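Side-chain contacts in sporulation-control protein spo0M (Bacillus subtilis, PDB 5CL2), which controls the expression of spo0A and is required for cells to pass the morphological stage 0 of sporulation: residues A[59-64]-A[208-213]; A[51-56]-A[163-168]. One frame throughout, in Å; residues are numbered along the deposited sequence.

Interaction 1: residues A[59-64]-A[208-213]; sequences DEEHRK and GLRGWL
E61 and R210 make the whole of this contact. It is a surface salt bridge between strand 60-79 and the loop that follows strand 195-202; the two segments bury about 84 Å² in all. The tight part is small. E61 OE2 lies at the edge of the R210 guanidinium, in its plane, and accepts a hydrogen bond from R210 NH1 at 2.8 Å. The bond is fairly straight, with an N-H...O angle of 161°. It uses the anti lone pair of OE2, on the side away from the other carboxylate oxygen. R210 NH2 adds a weak, more bent bond to the same E61 OE2 at 3.3 Å. One oxygen is therefore held in a fork. The carboxylate and guanidinium planes stand almost perpendicular, 87° apart, so the two groups do not form a side-by-side pair. E61 OE1 stays 4.9 Å from R210 NH1. The E61 chain reaches across fully extended beyond CG, whereas R210 is folded at both chi2 (-66°) and chi3. The family is placed in a clan of arrestin-N-like proteins. Strands 40-57 and 60-79 form a long hairpin, and its tip meets the loop of the C-terminal sheet region that carries R210. On the packed side, the R210 side chain rests on V54 and V56 of strand 40-57. Its NE makes a second salt bridge, to E154, so two carboxylates share the guanidinium. R63 NH2 comes within 5.8 Å of R210 NH2, but R63 has its own acid, D152, which probably offsets the like charge. The loop turns inward after R210: G211 and W212 are buried, and W212 NE1 hydrogen-bonds to E168 OE1. On the outer side, the E61 carboxylate belongs to an exposed residue, and solvent would probably weaken its pull on R210.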
# COMPACT_ATOMS: atom_id res chain seq x y z
N ASP A 59 -11.90 -5.04 -23.85
CA ASP A 59 -11.37 -6.37 -24.16
C ASP A 59 -10.02 -6.38 -24.92
O ASP A 59 -9.77 -7.30 -25.71
CB ASP A 59 -12.40 -7.20 -24.95
CG ASP A 59 -13.63 -7.57 -24.11
OD1 ASP A 59 -13.44 -8.11 -22.99
OD2 ASP A 59 -14.77 -7.33 -24.57
N GLU A 60 -9.15 -5.41 -24.67
CA GLU A 60 -7.76 -5.59 -25.12
C GLU A 60 -6.83 -5.43 -23.92
O GLU A 60 -7.06 -4.58 -23.03
CB GLU A 60 -7.37 -4.60 -26.23
CG GLU A 60 -7.93 -3.21 -26.03
CD GLU A 60 -8.11 -2.39 -27.30
OE1 GLU A 60 -7.86 -2.91 -28.41
OE2 GLU A 60 -8.56 -1.23 -27.16
N GLU A 61 -5.83 -6.30 -23.90
CA GLU A 61 -4.78 -6.30 -22.90
C GLU A 61 -3.71 -5.26 -23.23
O GLU A 61 -3.19 -5.22 -24.35
CB GLU A 61 -4.15 -7.68 -22.81
CG GLU A 61 -5.05 -8.74 -22.19
CD GLU A 61 -4.38 -10.10 -22.11
OE1 GLU A 61 -3.26 -10.24 -22.67
OE2 GLU A 61 -4.96 -11.01 -21.48
N HIS A 62 -3.43 -4.40 -22.26
CA HIS A 62 -2.28 -3.49 -22.27
C HIS A 62 -1.43 -3.91 -21.08
O HIS A 62 -1.97 -4.04 -19.99
CB HIS A 62 -2.73 -2.02 -22.12
CG HIS A 62 -3.78 -1.61 -23.10
ND1 HIS A 62 -3.47 -1.23 -24.40
CD2 HIS A 62 -5.13 -1.55 -23.00
CE1 HIS A 62 -4.59 -0.94 -25.04
NE2 HIS A 62 -5.61 -1.13 -24.22
N ARG A 63 -0.14 -4.14 -21.27
CA ARG A 63 0.74 -4.38 -20.12
C ARG A 63 1.57 -3.14 -19.79
O ARG A 63 2.14 -2.50 -20.67
CB ARG A 63 1.66 -5.57 -20.34
CG ARG A 63 1.01 -6.88 -20.10
CD ARG A 63 2.00 -8.02 -20.26
NE ARG A 63 1.33 -9.30 -20.09
CZ ARG A 63 1.21 -9.95 -18.93
NH1 ARG A 63 1.71 -9.43 -17.80
NH2 ARG A 63 0.57 -11.11 -18.91
N LYS A 64 1.58 -2.82 -18.50
CA LYS A 64 2.15 -1.60 -17.97
C LYS A 64 3.24 -1.92 -16.97
O LYS A 64 3.07 -2.80 -16.12
CB LYS A 64 1.06 -0.75 -17.31
CG LYS A 64 1.48 0.63 -16.87
CD LYS A 64 0.26 1.49 -16.56
CE LYS A 64 0.66 2.84 -15.97
NZ LYS A 64 1.18 2.73 -14.57
N GLY A 208 -16.20 -13.11 -17.56
CA GLY A 208 -15.42 -12.17 -18.36
C GLY A 208 -14.93 -10.95 -17.59
O GLY A 208 -14.90 -9.83 -18.11
N LEU A 209 -14.55 -11.17 -16.34
CA LEU A 209 -14.00 -10.11 -15.48
C LEU A 209 -12.47 -10.14 -15.52
O LEU A 209 -11.86 -11.21 -15.39
CB LEU A 209 -14.48 -10.26 -14.04
CG LEU A 209 -15.99 -10.24 -13.77
CD1 LEU A 209 -16.27 -10.66 -12.35
CD2 LEU A 209 -16.55 -8.86 -14.06
N ARG A 210 -11.85 -8.97 -15.70
CA ARG A 210 -10.39 -8.81 -15.62
C ARG A 210 -10.09 -7.61 -14.74
O ARG A 210 -10.77 -6.57 -14.82
CB ARG A 210 -9.74 -8.61 -16.99
CG ARG A 210 -9.67 -9.86 -17.89
CD ARG A 210 -8.75 -10.95 -17.32
NE ARG A 210 -7.31 -10.64 -17.32
CZ ARG A 210 -6.50 -10.77 -18.38
NH1 ARG A 210 -6.96 -11.20 -19.54
NH2 ARG A 210 -5.21 -10.49 -18.27
N GLY A 211 -9.10 -7.75 -13.87
CA GLY A 211 -8.74 -6.68 -12.97
C GLY A 211 -9.73 -6.54 -11.83
O GLY A 211 -10.82 -7.11 -11.89
N TRP A 212 -9.38 -5.76 -10.81
CA TRP A 212 -10.21 -5.64 -9.63
C TRP A 212 -10.64 -4.19 -9.42
O TRP A 212 -9.83 -3.34 -9.02
CB TRP A 212 -9.44 -6.17 -8.43
CG TRP A 212 -9.07 -7.60 -8.65
CD1 TRP A 212 -8.07 -8.08 -9.47
CD2 TRP A 212 -9.71 -8.76 -8.12
NE1 TRP A 212 -8.04 -9.45 -9.45
CE2 TRP A 212 -9.06 -9.90 -8.61
CE3 TRP A 212 -10.78 -8.95 -7.23
CZ2 TRP A 212 -9.41 -11.20 -8.28
CZ3 TRP A 212 -11.14 -10.23 -6.88
CH2 TRP A 212 -10.47 -11.34 -7.40
N LEU A 213 -11.93 -3.93 -9.68
CA LEU A 213 -12.45 -2.57 -9.78
C LEU A 213 -13.74 -2.35 -8.99
O LEU A 213 -14.52 -3.28 -8.78
CB LEU A 213 -12.70 -2.19 -11.25
CG LEU A 213 -11.73 -2.66 -12.33
CD1 LEU A 213 -12.34 -2.41 -13.70
CD2 LEU A 213 -10.37 -2.01 -12.19

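Interaction 2: residues A[51-56]-A[163-168]; sequences TRYVIV and LPFVQE
Y53 and F165 bury the most surface here and meet first through their CB atoms, 3.6 Å apart. They also mark the closest backbone approach, with 6.5 Å from Y53 CA to F165 CA. Both CG atoms lie in the cleft flanked by the residue's own N and C (chi1 69° in Y53). This turns both rings to the same region, where the two side chains meet at a slant. Their planes are nearly parallel, 27° apart, but the centroids lie 5.7 Å from each other. The rings are displaced, with little overlap. The closest ring atoms, Y53 CD1 and F165 CD2, are 3.9 Å apart. Beyond them, Y53 runs roughly perpendicular to P164. Its CE1 touches P164 CG, and its OH lies 3.7 Å from P164 CB. At the far end of F165, the T51 methyl CG2 rests 3.5 Å from F165 CZ. T51 OG1 is turned to another partner, the backbone oxygen of E105. L163 CB lies over one face of the F165 ring, near its rim. C153 of strand 146-155 touches both Y53 and F165, so the cluster fills the junction between the hairpin of strands 40-57 and 60-79 and the sheet that holds strands 146-155 and 165-173. No hydrogen bond spans the two segments. The contact rests on apolar packing of rings, a proline and a methyl, and would probably depend on close fit rather than on bond direction.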
# COMPACT_ATOMS: atom_id res chain seq x y z
N THR A 51 8.13 -5.04 -12.37
CA THR A 51 7.40 -6.09 -13.03
C THR A 51 6.44 -5.40 -13.98
O THR A 51 6.61 -4.20 -14.25
CB THR A 51 6.68 -7.02 -12.02
OG1 THR A 51 6.19 -8.17 -12.72
CG2 THR A 51 5.57 -6.30 -11.28
N ARG A 52 5.51 -6.16 -14.57
CA ARG A 52 4.48 -5.61 -15.43
C ARG A 52 3.11 -6.13 -14.98
O ARG A 52 3.01 -7.20 -14.38
CB ARG A 52 4.69 -5.99 -16.89
CG ARG A 52 6.12 -6.24 -17.28
CD ARG A 52 6.17 -6.99 -18.60
NE ARG A 52 5.45 -8.26 -18.53
CZ ARG A 52 5.63 -9.26 -19.40
NH1 ARG A 52 6.49 -9.13 -20.40
NH2 ARG A 52 4.93 -10.38 -19.26
N TYR A 53 2.06 -5.39 -15.26
CA TYR A 53 0.74 -5.88 -14.92
C TYR A 53 -0.24 -5.56 -16.02
O TYR A 53 0.00 -4.65 -16.84
CB TYR A 53 0.27 -5.33 -13.58
CG TYR A 53 -0.04 -3.85 -13.52
CD1 TYR A 53 0.97 -2.91 -13.33
CD2 TYR A 53 -1.35 -3.40 -13.61
CE1 TYR A 53 0.67 -1.54 -13.25
CE2 TYR A 53 -1.66 -2.06 -13.53
CZ TYR A 53 -0.67 -1.14 -13.35
OH TYR A 53 -1.04 0.19 -13.27
N VAL A 54 -1.34 -6.31 -16.06
CA VAL A 54 -2.28 -6.20 -17.17
C VAL A 54 -3.38 -5.22 -16.81
O VAL A 54 -3.90 -5.21 -15.68
CB VAL A 54 -2.91 -7.56 -17.55
CG1 VAL A 54 -3.80 -7.40 -18.78
CG2 VAL A 54 -1.83 -8.57 -17.84
N ILE A 55 -3.70 -4.38 -17.78
CA ILE A 55 -4.85 -3.50 -17.77
C ILE A 55 -5.71 -3.81 -18.99
O ILE A 55 -5.24 -3.72 -20.13
CB ILE A 55 -4.45 -2.03 -17.81
CG1 ILE A 55 -3.68 -1.63 -16.54
CG2 ILE A 55 -5.67 -1.15 -18.04
CD1 ILE A 55 -3.23 -0.19 -16.59
N VAL A 56 -6.95 -4.21 -18.76
CA VAL A 56 -7.84 -4.52 -19.87
C VAL A 56 -8.82 -3.38 -20.12
O VAL A 56 -9.49 -2.91 -19.20
CB VAL A 56 -8.59 -5.83 -19.63
CG1 VAL A 56 -9.51 -6.16 -20.79
CG2 VAL A 56 -7.58 -6.96 -19.42
N LEU A 163 1.15 -1.39 -4.12
CA LEU A 163 1.30 -1.50 -5.58
C LEU A 163 -0.08 -1.40 -6.27
O LEU A 163 -1.09 -1.71 -5.68
CB LEU A 163 1.97 -2.82 -5.92
CG LEU A 163 3.32 -2.95 -5.22
CD1 LEU A 163 3.91 -4.34 -5.49
CD2 LEU A 163 4.27 -1.83 -5.73
N PRO A 164 -0.10 -0.93 -7.52
CA PRO A 164 -1.30 -0.79 -8.34
C PRO A 164 -1.92 -2.11 -8.80
O PRO A 164 -3.04 -2.11 -9.34
CB PRO A 164 -0.81 0.02 -9.54
CG PRO A 164 0.72 -0.27 -9.60
CD PRO A 164 1.11 -0.36 -8.16
N PHE A 165 -1.20 -3.21 -8.61
CA PHE A 165 -1.65 -4.52 -9.07
C PHE A 165 -1.73 -5.57 -7.97
O PHE A 165 -1.18 -5.39 -6.90
CB PHE A 165 -0.72 -5.03 -10.18
CG PHE A 165 0.67 -5.28 -9.69
CD1 PHE A 165 1.02 -6.50 -9.13
CD2 PHE A 165 1.64 -4.28 -9.79
CE1 PHE A 165 2.31 -6.72 -8.66
CE2 PHE A 165 2.93 -4.50 -9.34
CZ PHE A 165 3.26 -5.72 -8.77
N VAL A 166 -2.40 -6.69 -8.23
CA VAL A 166 -2.23 -7.85 -7.35
C VAL A 166 -1.89 -9.07 -8.19
O VAL A 166 -2.21 -9.11 -9.37
CB VAL A 166 -3.50 -8.15 -6.50
CG1 VAL A 166 -3.81 -6.99 -5.59
CG2 VAL A 166 -4.69 -8.45 -7.39
N GLN A 167 -1.24 -10.06 -7.59
CA GLN A 167 -1.03 -11.28 -8.35
C GLN A 167 -2.26 -12.19 -8.17
O GLN A 167 -2.60 -12.60 -7.07
CB GLN A 167 0.25 -12.01 -7.93
CG GLN A 167 0.52 -13.22 -8.81
CD GLN A 167 1.94 -13.79 -8.70
OE1 GLN A 167 2.55 -13.81 -7.64
NE2 GLN A 167 2.45 -14.27 -9.83
N GLU A 168 -2.92 -12.48 -9.28
CA GLU A 168 -4.12 -13.31 -9.30
C GLU A 168 -3.77 -14.72 -9.78
O GLU A 168 -3.25 -14.90 -10.90
CB GLU A 168 -5.18 -12.69 -10.21
CG GLU A 168 -6.51 -13.45 -10.23
CD GLU A 168 -7.56 -12.72 -11.06
OE1 GLU A 168 -7.32 -11.55 -11.43
OE2 GLU A 168 -8.63 -13.30 -11.34

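From the N terminus, strand 40-57 brings residues 51-56, and the turn of the hairpin leads at once to 59-64. The two strands are neighbours in one sheet and are joined by backbone bonds such as I55 N to H62 O. The chain then runs on to 163-168, where interaction 2 closes a loop with 106 residues between its segments. It continues to 208-213, where interaction 1 closes a longer one, with 143. The segments alternate, so the two loops cross and neither nests in the other. Together they tie the hairpin to the C-terminal sheet region, interaction 2 in the interior and interaction 1 at the surface.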